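Local coordinates for SusD-like carbohydrate binding protein BF1063 (Bacteroides fragilis NCTC 9343, PDB 3I4G) that probably binds carbohydrate at the bacterial outer membrane, in the manner of SusD-like glycan-capturing lipoproteins, at residues 208-213 and 458-463; 387-392 and 446-451. All coordinates share one frame; numbering follows the deposited sequence. Where two conformers were deposited one is given.

Contact 1: residues 208-213 and 458-463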
ATOM      1  N   CYS A 208       4.927 -16.269   1.198  1.00  8.87           N
ATOM      2  CA  CYS A 208       4.412 -17.545   0.741  1.00  8.53           C
ATOM      3  C   CYS A 208       3.393 -17.385  -0.395  1.00  9.21           C
ATOM      4  O   CYS A 208       3.334 -18.209  -1.304  1.00  9.53           O
ATOM      5  CB  CYS A 208       3.776 -18.321   1.891  1.00  9.12           C
ATOM      6  SG  CYS A 208       4.869 -18.891   3.202  1.00 11.32           S
HETATM    7  N   MSE A 209       2.564 -16.349  -0.357  0.50  8.91           N
HETATM    8  CA  MSE A 209       1.618 -16.152  -1.454  0.50  9.71           C
HETATM    9  C   MSE A 209       2.385 -15.834  -2.755  0.50 10.27           C
HETATM   10  O   MSE A 209       1.966 -16.231  -3.830  0.50  9.56           O
HETATM   11  CB  MSE A 209       0.567 -15.077  -1.123  0.50 11.37           C
HETATM   12  CG  MSE A 209      -0.367 -15.441   0.054  0.50  9.91           C
HETATM   13 SE   MSE A 209      -1.977 -14.333   0.106  0.38 10.21          SE
HETATM   14  CE  MSE A 209      -1.157 -12.627  -0.094  0.50 13.61           C
ATOM     15  N   LEU A 210       3.498 -15.111  -2.677  1.00 10.45           N
ATOM     16  CA  LEU A 210       4.299 -14.863  -3.874  1.00 10.76           C
ATOM     17  C   LEU A 210       4.885 -16.144  -4.449  1.00 11.62           C
ATOM     18  O   LEU A 210       5.043 -16.295  -5.666  1.00 12.97           O
ATOM     19  CB  LEU A 210       5.454 -13.892  -3.582  1.00 12.92           C
ATOM     20  CG  LEU A 210       5.140 -12.442  -3.417  1.00 15.42           C
ATOM     21  CD1 LEU A 210       6.451 -11.704  -3.105  1.00 15.46           C
ATOM     22  CD2 LEU A 210       4.458 -11.884  -4.685  1.00 17.03           C
ATOM     23  N   GLN A 211       5.270 -17.060  -3.564  1.00 10.72           N
ATOM     24  CA  GLN A 211       5.755 -18.374  -3.963  1.00 10.20           C
ATOM     25  C   GLN A 211       4.665 -19.325  -4.444  1.00 10.58           C
ATOM     26  O   GLN A 211       4.962 -20.397  -4.957  1.00 11.60           O
ATOM     27  CB  GLN A 211       6.376 -19.079  -2.776  1.00 11.26           C
ATOM     28  CG  GLN A 211       7.600 -18.405  -2.128  1.00 10.20           C
ATOM     29  CD  GLN A 211       8.063 -19.191  -0.936  1.00 10.77           C
ATOM     30  OE1 GLN A 211       7.309 -19.340   0.039  1.00 10.86           O
ATOM     31  NE2 GLN A 211       9.278 -19.720  -0.999  1.00 10.51           N
ATOM     32  N   LYS A 212       3.425 -18.904  -4.239  0.50 10.25           N
ATOM     33  CA  LYS A 212       2.244 -19.705  -4.470  0.50  9.76           C
ATOM     34  C   LYS A 212       2.297 -20.969  -3.572  0.50  9.77           C
ATOM     35  O   LYS A 212       1.742 -22.008  -3.921  0.50 11.77           O
ATOM     36  CB  LYS A 212       2.036 -19.967  -5.988  0.50 10.55           C
ATOM     37  CG  LYS A 212       1.788 -18.658  -6.812  0.50  8.03           C
ATOM     38  CD  LYS A 212       1.520 -18.920  -8.320  0.50 14.82           C
ATOM     39  CE  LYS A 212       1.089 -17.657  -9.049  0.50 17.11           C
ATOM     40  NZ  LYS A 212       2.130 -16.585  -9.106  0.50 23.83           N
ATOM     41  N   ASP A 213       2.925 -20.838  -2.386  1.00 10.57           N
ATOM     42  CA  ASP A 213       2.949 -21.877  -1.357  1.00  8.15           C
ATOM     43  C   ASP A 213       1.784 -21.501  -0.450  1.00  9.55           C
ATOM     44  O   ASP A 213       1.939 -20.994   0.662  1.00 10.12           O
ATOM     45  CB  ASP A 213       4.262 -21.960  -0.594  1.00  9.73           C
ATOM     46  CG  ASP A 213       4.272 -23.077   0.413  1.00 11.60           C
ATOM     47  OD1 ASP A 213       3.229 -23.741   0.596  1.00 12.82           O
ATOM     48  OD2 ASP A 213       5.307 -23.301   1.078  1.00 12.39           O
ATOM     49  N   ILE A 458      -2.326  -7.105  -8.029  1.00  7.38           N
ATOM     50  CA  ILE A 458      -2.627  -7.377  -9.432  1.00  8.23           C
ATOM     51  C   ILE A 458      -1.376  -7.944 -10.148  1.00  7.61           C
ATOM     52  O   ILE A 458      -1.493  -8.769 -11.060  1.00  8.47           O
ATOM     53  CB  ILE A 458      -3.241  -6.197 -10.181  1.00  7.14           C
ATOM     54  CG1 ILE A 458      -2.287  -5.013 -10.220  1.00  8.53           C
ATOM     55  CG2 ILE A 458      -4.565  -5.804  -9.523  1.00 10.11           C
ATOM     56  CD1 ILE A 458      -2.875  -3.772 -10.977  1.00  9.56           C
HETATM   57  N   MSE A 459      -0.204  -7.587  -9.674  1.00  9.01           N
HETATM   58  CA  MSE A 459       1.035  -8.191 -10.171  1.00  8.28           C
HETATM   59  C   MSE A 459       1.158  -9.660  -9.794  1.00  8.41           C
HETATM   60  O   MSE A 459       1.334 -10.505 -10.677  1.00  8.67           O
HETATM   61  CB  MSE A 459       2.213  -7.376  -9.641  1.00  8.80           C
HETATM   62  CG  MSE A 459       2.354  -5.956 -10.264  1.00  8.55           C
HETATM   63 SE   MSE A 459       3.122  -5.883 -12.006  0.75  7.12          SE
HETATM   64  CE  MSE A 459       4.991  -5.873 -11.405  1.00  9.70           C
ATOM     65  N   ARG A 460       1.019  -9.992  -8.509  1.00  8.19           N
ATOM     66  CA  ARG A 460       1.183 -11.402  -8.064  1.00  7.87           C
ATOM     67  C   ARG A 460       0.082 -12.279  -8.640  1.00  8.88           C
ATOM     68  O   ARG A 460       0.314 -13.471  -8.947  1.00  9.89           O
ATOM     69  CB  ARG A 460       1.233 -11.556  -6.535  1.00  8.58           C
ATOM     70  CG  ARG A 460      -0.072 -11.333  -5.817  1.00 10.21           C
ATOM     71  CD  ARG A 460       0.122 -11.207  -4.342  1.00  9.17           C
ATOM     72  NE  ARG A 460      -1.123 -10.883  -3.660  1.00  8.28           N
ATOM     73  CZ  ARG A 460      -2.024 -11.769  -3.232  1.00  8.90           C
ATOM     74  NH1 ARG A 460      -1.885 -13.068  -3.429  1.00  9.55           N
ATOM     75  NH2 ARG A 460      -3.110 -11.316  -2.605  1.00  9.90           N
ATOM     76  N   TRP A 461      -1.133 -11.756  -8.796  1.00  8.43           N
ATOM     77  CA  TRP A 461      -2.227 -12.521  -9.367  1.00  9.12           C
ATOM     78  C   TRP A 461      -2.103 -12.723 -10.870  1.00  9.39           C
ATOM     79  O   TRP A 461      -2.804 -13.521 -11.460  1.00  9.26           O
ATOM     80  CB  TRP A 461      -3.578 -11.840  -9.093  1.00  9.91           C
ATOM     81  CG  TRP A 461      -4.013 -11.844  -7.664  1.00  8.96           C
ATOM     82  CD1 TRP A 461      -3.751 -12.800  -6.722  1.00  9.04           C
ATOM     83  CD2 TRP A 461      -4.884 -10.887  -7.040  1.00  7.90           C
ATOM     84  NE1 TRP A 461      -4.379 -12.464  -5.548  1.00  9.52           N
ATOM     85  CE2 TRP A 461      -5.087 -11.310  -5.720  1.00  9.18           C
ATOM     86  CE3 TRP A 461      -5.518  -9.722  -7.478  1.00  9.98           C
ATOM     87  CZ2 TRP A 461      -5.860 -10.592  -4.817  1.00  8.95           C
ATOM     88  CZ3 TRP A 461      -6.289  -8.997  -6.577  1.00  9.92           C
ATOM     89  CH2 TRP A 461      -6.456  -9.446  -5.269  1.00 10.97           C
ATOM     90  N   GLY A 462      -1.251 -11.966 -11.535  1.00  9.21           N
ATOM     91  CA  GLY A 462      -1.149 -12.100 -12.982  1.00 10.35           C
ATOM     92  C   GLY A 462      -2.361 -11.532 -13.724  1.00  9.02           C
ATOM     93  O   GLY A 462      -2.713 -11.981 -14.812  1.00 10.71           O
ATOM     94  N   ILE A 463      -3.006 -10.538 -13.114  1.00  8.77           N
ATOM     95  CA  ILE A 463      -4.125  -9.842 -13.765  1.00  8.63           C
ATOM     96  C   ILE A 463      -3.811  -8.385 -14.095  1.00  9.04           C
ATOM     97  O   ILE A 463      -4.637  -7.682 -14.669  1.00  9.58           O
ATOM     98  CB  ILE A 463      -5.447  -9.929 -12.965  1.00  8.76           C
ATOM     99  CG1 ILE A 463      -5.427  -9.073 -11.712  1.00 10.03           C
ATOM    100  CG2 ILE A 463      -5.784 -11.416 -12.630  1.00  9.74           C
ATOM    101  CD1 ILE A 463      -6.803  -9.026 -10.999  1.00 10.65           C
TER
HETATM  102  O   HOH W   1       0.209 -14.574  -5.034  1.00 10.94           O
HETATM  103  O   HOH W   2       0.654 -15.191 -11.375  1.00 26.67           O

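Contact 2: residues 387-392 and 446-451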
ATOM      1  N   TYR A 387      -4.897  -6.294  10.482  1.00  8.13           N
ATOM      2  CA  TYR A 387      -5.498  -7.622  10.721  1.00  8.31           C
ATOM      3  C   TYR A 387      -6.545  -7.972   9.647  1.00  8.33           C
ATOM      4  O   TYR A 387      -6.728  -9.124   9.328  1.00  8.93           O
ATOM      5  CB  TYR A 387      -6.097  -7.704  12.121  1.00  8.26           C
ATOM      6  CG  TYR A 387      -6.475  -9.092  12.616  1.00  9.14           C
ATOM      7  CD1 TYR A 387      -5.550 -10.109  12.638  1.00  8.38           C
ATOM      8  CD2 TYR A 387      -7.756  -9.349  13.096  1.00  8.32           C
ATOM      9  CE1 TYR A 387      -5.883 -11.349  13.137  1.00  9.58           C
ATOM     10  CE2 TYR A 387      -8.090 -10.583  13.585  1.00  8.72           C
ATOM     11  CZ  TYR A 387      -7.154 -11.563  13.602  1.00  9.52           C
ATOM     12  OH  TYR A 387      -7.471 -12.813  14.136  1.00 10.16           O
ATOM     13  N   ALA A 388      -7.250  -6.986   9.072  1.00  8.35           N
ATOM     14  CA  ALA A 388      -8.168  -7.338   8.002  1.00  8.32           C
ATOM     15  C   ALA A 388      -7.457  -8.001   6.834  1.00  8.26           C
ATOM     16  O   ALA A 388      -8.010  -8.909   6.210  1.00  9.04           O
ATOM     17  CB  ALA A 388      -8.873  -6.124   7.493  1.00  9.09           C
ATOM     18  N   GLU A 389      -6.233  -7.574   6.512  1.00  8.79           N
ATOM     19  CA  GLU A 389      -5.490  -8.229   5.436  1.00  7.73           C
ATOM     20  C   GLU A 389      -5.117  -9.650   5.860  1.00  9.48           C
ATOM     21  O   GLU A 389      -5.124 -10.577   5.046  1.00  9.90           O
ATOM     22  CB  GLU A 389      -4.227  -7.454   5.074  1.00  8.52           C
ATOM     23  CG  GLU A 389      -3.473  -8.172   3.943  1.00  8.47           C
ATOM     24  CD  GLU A 389      -2.107  -7.617   3.608  1.00 10.30           C
ATOM     25  OE1 GLU A 389      -1.802  -6.473   3.989  1.00 10.50           O
ATOM     26  OE2 GLU A 389      -1.324  -8.351   2.941  1.00 11.74           O
ATOM     27  N   VAL A 390      -4.743  -9.847   7.119  1.00  8.58           N
ATOM     28  CA  VAL A 390      -4.432 -11.180   7.616  1.00  7.74           C
ATOM     29  C   VAL A 390      -5.611 -12.133   7.454  1.00  8.19           C
ATOM     30  O   VAL A 390      -5.430 -13.267   6.998  1.00  8.41           O
ATOM     31  CB  VAL A 390      -3.991 -11.109   9.110  1.00  8.86           C
ATOM     32  CG1 VAL A 390      -3.850 -12.488   9.736  1.00  9.61           C
ATOM     33  CG2 VAL A 390      -2.679 -10.309   9.239  1.00 10.68           C
ATOM     34  N   LEU A 391      -6.804 -11.678   7.830  1.00  8.73           N
ATOM     35  CA  LEU A 391      -7.997 -12.519   7.714  1.00  7.88           C
ATOM     36  C   LEU A 391      -8.317 -12.834   6.268  1.00  8.23           C
ATOM     37  O   LEU A 391      -8.590 -13.989   5.917  1.00  8.42           O
ATOM     38  CB  LEU A 391      -9.201 -11.845   8.376  1.00  7.30           C
ATOM     39  CG  LEU A 391      -9.126 -11.605   9.867  1.00  7.74           C
ATOM     40  CD1 LEU A 391     -10.405 -10.920  10.382  1.00  9.46           C
ATOM     41  CD2 LEU A 391      -8.892 -12.919  10.628  1.00  9.41           C
ATOM     42  N   LEU A 392      -8.237 -11.837   5.384  1.00  8.50           N
ATOM     43  CA  LEU A 392      -8.509 -12.094   3.964  1.00  8.83           C
ATOM     44  C   LEU A 392      -7.392 -12.912   3.324  1.00  8.63           C
ATOM     45  O   LEU A 392      -7.640 -13.693   2.417  1.00  9.02           O
ATOM     46  CB  LEU A 392      -8.745 -10.794   3.211  1.00  9.96           C
ATOM     47  CG  LEU A 392      -9.935  -9.960   3.660  1.00  9.95           C
ATOM     48  CD1 LEU A 392      -9.969  -8.596   2.977  1.00 10.94           C
ATOM     49  CD2 LEU A 392     -11.240 -10.723   3.445  1.00 10.38           C
ATOM     50  N   ILE A 446     -11.672  -3.805  -2.039  1.00  8.47           N
ATOM     51  CA  ILE A 446     -12.448  -2.801  -1.336  1.00  7.91           C
ATOM     52  C   ILE A 446     -11.872  -2.469   0.026  1.00  8.31           C
ATOM     53  O   ILE A 446     -11.639  -1.311   0.379  1.00  8.60           O
ATOM     54  CB  ILE A 446     -13.918  -3.279  -1.174  1.00  8.32           C
ATOM     55  CG1 ILE A 446     -14.602  -3.466  -2.526  1.00  9.99           C
ATOM     56  CG2 ILE A 446     -14.718  -2.317  -0.279  1.00  9.49           C
ATOM     57  CD1 ILE A 446     -14.512  -2.290  -3.472  1.00 11.43           C
ATOM     58  N   GLU A 447     -11.551  -3.501   0.794  1.00  8.43           N
ATOM     59  CA  GLU A 447     -11.059  -3.276   2.155  1.00  7.80           C
ATOM     60  C   GLU A 447      -9.771  -2.486   2.198  1.00  8.37           C
ATOM     61  O   GLU A 447      -9.617  -1.600   3.045  1.00  8.90           O
ATOM     62  CB  GLU A 447     -10.887  -4.617   2.858  1.00  7.35           C
ATOM     63  CG  GLU A 447     -10.320  -4.517   4.242  1.00  8.51           C
ATOM     64  CD  GLU A 447     -11.188  -3.802   5.255  1.00  8.30           C
ATOM     65  OE1 GLU A 447     -12.398  -3.649   5.008  1.00  9.18           O
ATOM     66  OE2 GLU A 447     -10.650  -3.394   6.299  1.00  9.03           O
ATOM     67  N   LEU A 448      -8.857  -2.766   1.271  1.00  8.28           N
ATOM     68  CA  LEU A 448      -7.531  -2.162   1.288  1.00  8.11           C
ATOM     69  C   LEU A 448      -7.351  -1.049   0.288  1.00  8.80           C
ATOM     70  O   LEU A 448      -6.227  -0.589   0.093  1.00  9.22           O
ATOM     71  CB  LEU A 448      -6.480  -3.249   1.017  1.00  8.19           C
ATOM     72  CG  LEU A 448      -6.471  -4.436   1.963  1.00  9.50           C
ATOM     73  CD1 LEU A 448      -5.481  -5.508   1.446  1.00 11.20           C
ATOM     74  CD2 LEU A 448      -6.140  -4.021   3.399  1.00 11.39           C
ATOM     75  N   ALA A 449      -8.419  -0.542  -0.293  1.00  8.69           N
ATOM     76  CA  ALA A 449      -8.297   0.483  -1.319  1.00  6.85           C
ATOM     77  C   ALA A 449      -7.555   1.721  -0.836  1.00  8.55           C
ATOM     78  O   ALA A 449      -7.811   2.261   0.246  1.00  9.02           O
ATOM     79  CB  ALA A 449      -9.686   0.869  -1.887  1.00  9.30           C
HETATM   80  N   MSE A 450      -6.643   2.203  -1.682  1.00  7.72           N
HETATM   81  CA  MSE A 450      -5.833   3.406  -1.489  1.00  8.63           C
HETATM   82  C   MSE A 450      -4.720   3.220  -0.469  1.00  9.24           C
HETATM   83  O   MSE A 450      -4.097   4.216  -0.101  1.00 10.23           O
HETATM   84  CB  MSE A 450      -6.677   4.638  -1.130  1.00  8.18           C
HETATM   85  CG  MSE A 450      -7.779   4.945  -2.137  1.00  8.49           C
HETATM   86 SE   MSE A 450      -7.233   5.120  -4.016  0.75  8.60          SE
HETATM   87  CE  MSE A 450      -5.892   6.489  -3.726  1.00 14.93           C
ATOM     88  N   GLU A 451      -4.393   1.971  -0.088  1.00  8.95           N
ATOM     89  CA  GLU A 451      -3.361   1.739   0.919  1.00  8.12           C
ATOM     90  C   GLU A 451      -2.050   1.251   0.317  1.00  8.78           C
ATOM     91  O   GLU A 451      -1.117   0.954   1.053  1.00  9.96           O
ATOM     92  CB  GLU A 451      -3.843   0.728   1.971  1.00  8.83           C
ATOM     93  CG  GLU A 451      -5.077   1.258   2.706  1.00  8.26           C
ATOM     94  CD  GLU A 451      -5.641   0.354   3.759  1.00  8.91           C
ATOM     95  OE1 GLU A 451      -4.842  -0.197   4.558  1.00  9.62           O
ATOM     96  OE2 GLU A 451      -6.890   0.205   3.800  1.00  8.33           O
TER

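Contact 1: residues 208-213 and 458-463
Met209, a selenomethionine with two conformers, in the one described lays its methyl CE over one face of the Arg460 guanidinium, 3.4 Å from CZ. A bend at its last torsion (chi3 -48°) swings CE there; Trp461 NE1, hydrogen-bonded to Glu396, lies over the opposite face, and both atoms are offset toward the rim. Methionine suits this place as a long, flexible thioether whose methyl can cover the cation without competing for its N-H groups; the selenium is a label. Those groups go to others: NE and NH2 form salt bridges with Asp457 and Glu396, and NH1 donates in plane to a water, 3.0 Å away, that in turn donates to Met209 O. Nearer the backbone, Leu210 CD2 packs on Arg460 CB at 3.7 Å. Lys212, also modelled twice, is extended to CD and bends at chi4 (65°); provisionally, its NZ lies 3.0 Å from a second water, which donates to Arg460 O. Both segments end their helices in Schellman motifs, and Gly462 suits the positive phi of the second. With no direct hydrogen bond across, the chemistry implies a junction joined by water and apolar cover, its charge probably balanced by Asp457 and Glu396.

Contact 2: residues 387-392 and 446-451
Glu447 starts its contact at CB, which lies 4.1 Å from Leu392 CD1, the two side chains crossing at about a right angle. The next carbon, CG, stands anti to the backbone N (chi1 177°) and meets Ala388 CB at 3.9 Å. A bend at chi2 (65°) then carries the carboxylate along the same methyl, so that CD is 4.0 Å and OE2 3.5 Å from Ala388 CB. Alanine suits this position because its small side chain lets the acid lie close against the helix. At the tip the apolar surroundings give way to arginines: OE1 pairs with Arg318, and OE2 with both Arg386 and Arg420, an environment that would favour the ionised acid. Ala388 and Glu447 also both touch Val417, so the helix 414-418 packs against the same spot. The contact joins helix 387-400, which follows directly on strand 380-386, to the C-terminal end of helix 433-447; both belong to the SusD family region, grouped by sequence in the TPR clan, consistent with a helix-packed core. The chain leaves helical geometry at Leu448 and enters a type II beta turn running to Glu451, with Met450 at the position of positive phi. Leu448 sends CD1 to 4.2 Å from CG of Glu389, the two side chains crossing nearly at right angles. Leucine offers only hydrocarbon here and meets the aliphatic part of the acid, whose extended chain takes its carboxylate onward to a salt bridge between OE2 and Arg206.

The helices 433-447 and 454-461 follow each other in the chain, and each supplies one side of a contact: the first ends in contact 2, the second in contact 1. Contact 2 is nested within the chain loop that contact 1 closes. Their centres are 16 Å apart and their nearest atoms about 5 Å, without touching. The helix 387-400 serves both, since it carries one face of contact 2 and, farther along, Glu396, which binds the arginine of contact 1. Arg444, two residues before 446-451, has a weak ion pair with Glu389 and lies close to Arg460. The centre of contact 1, partly buried, lies about 16 Å from the centre of the chain, and that of contact 2, fully buried, about 10 Å.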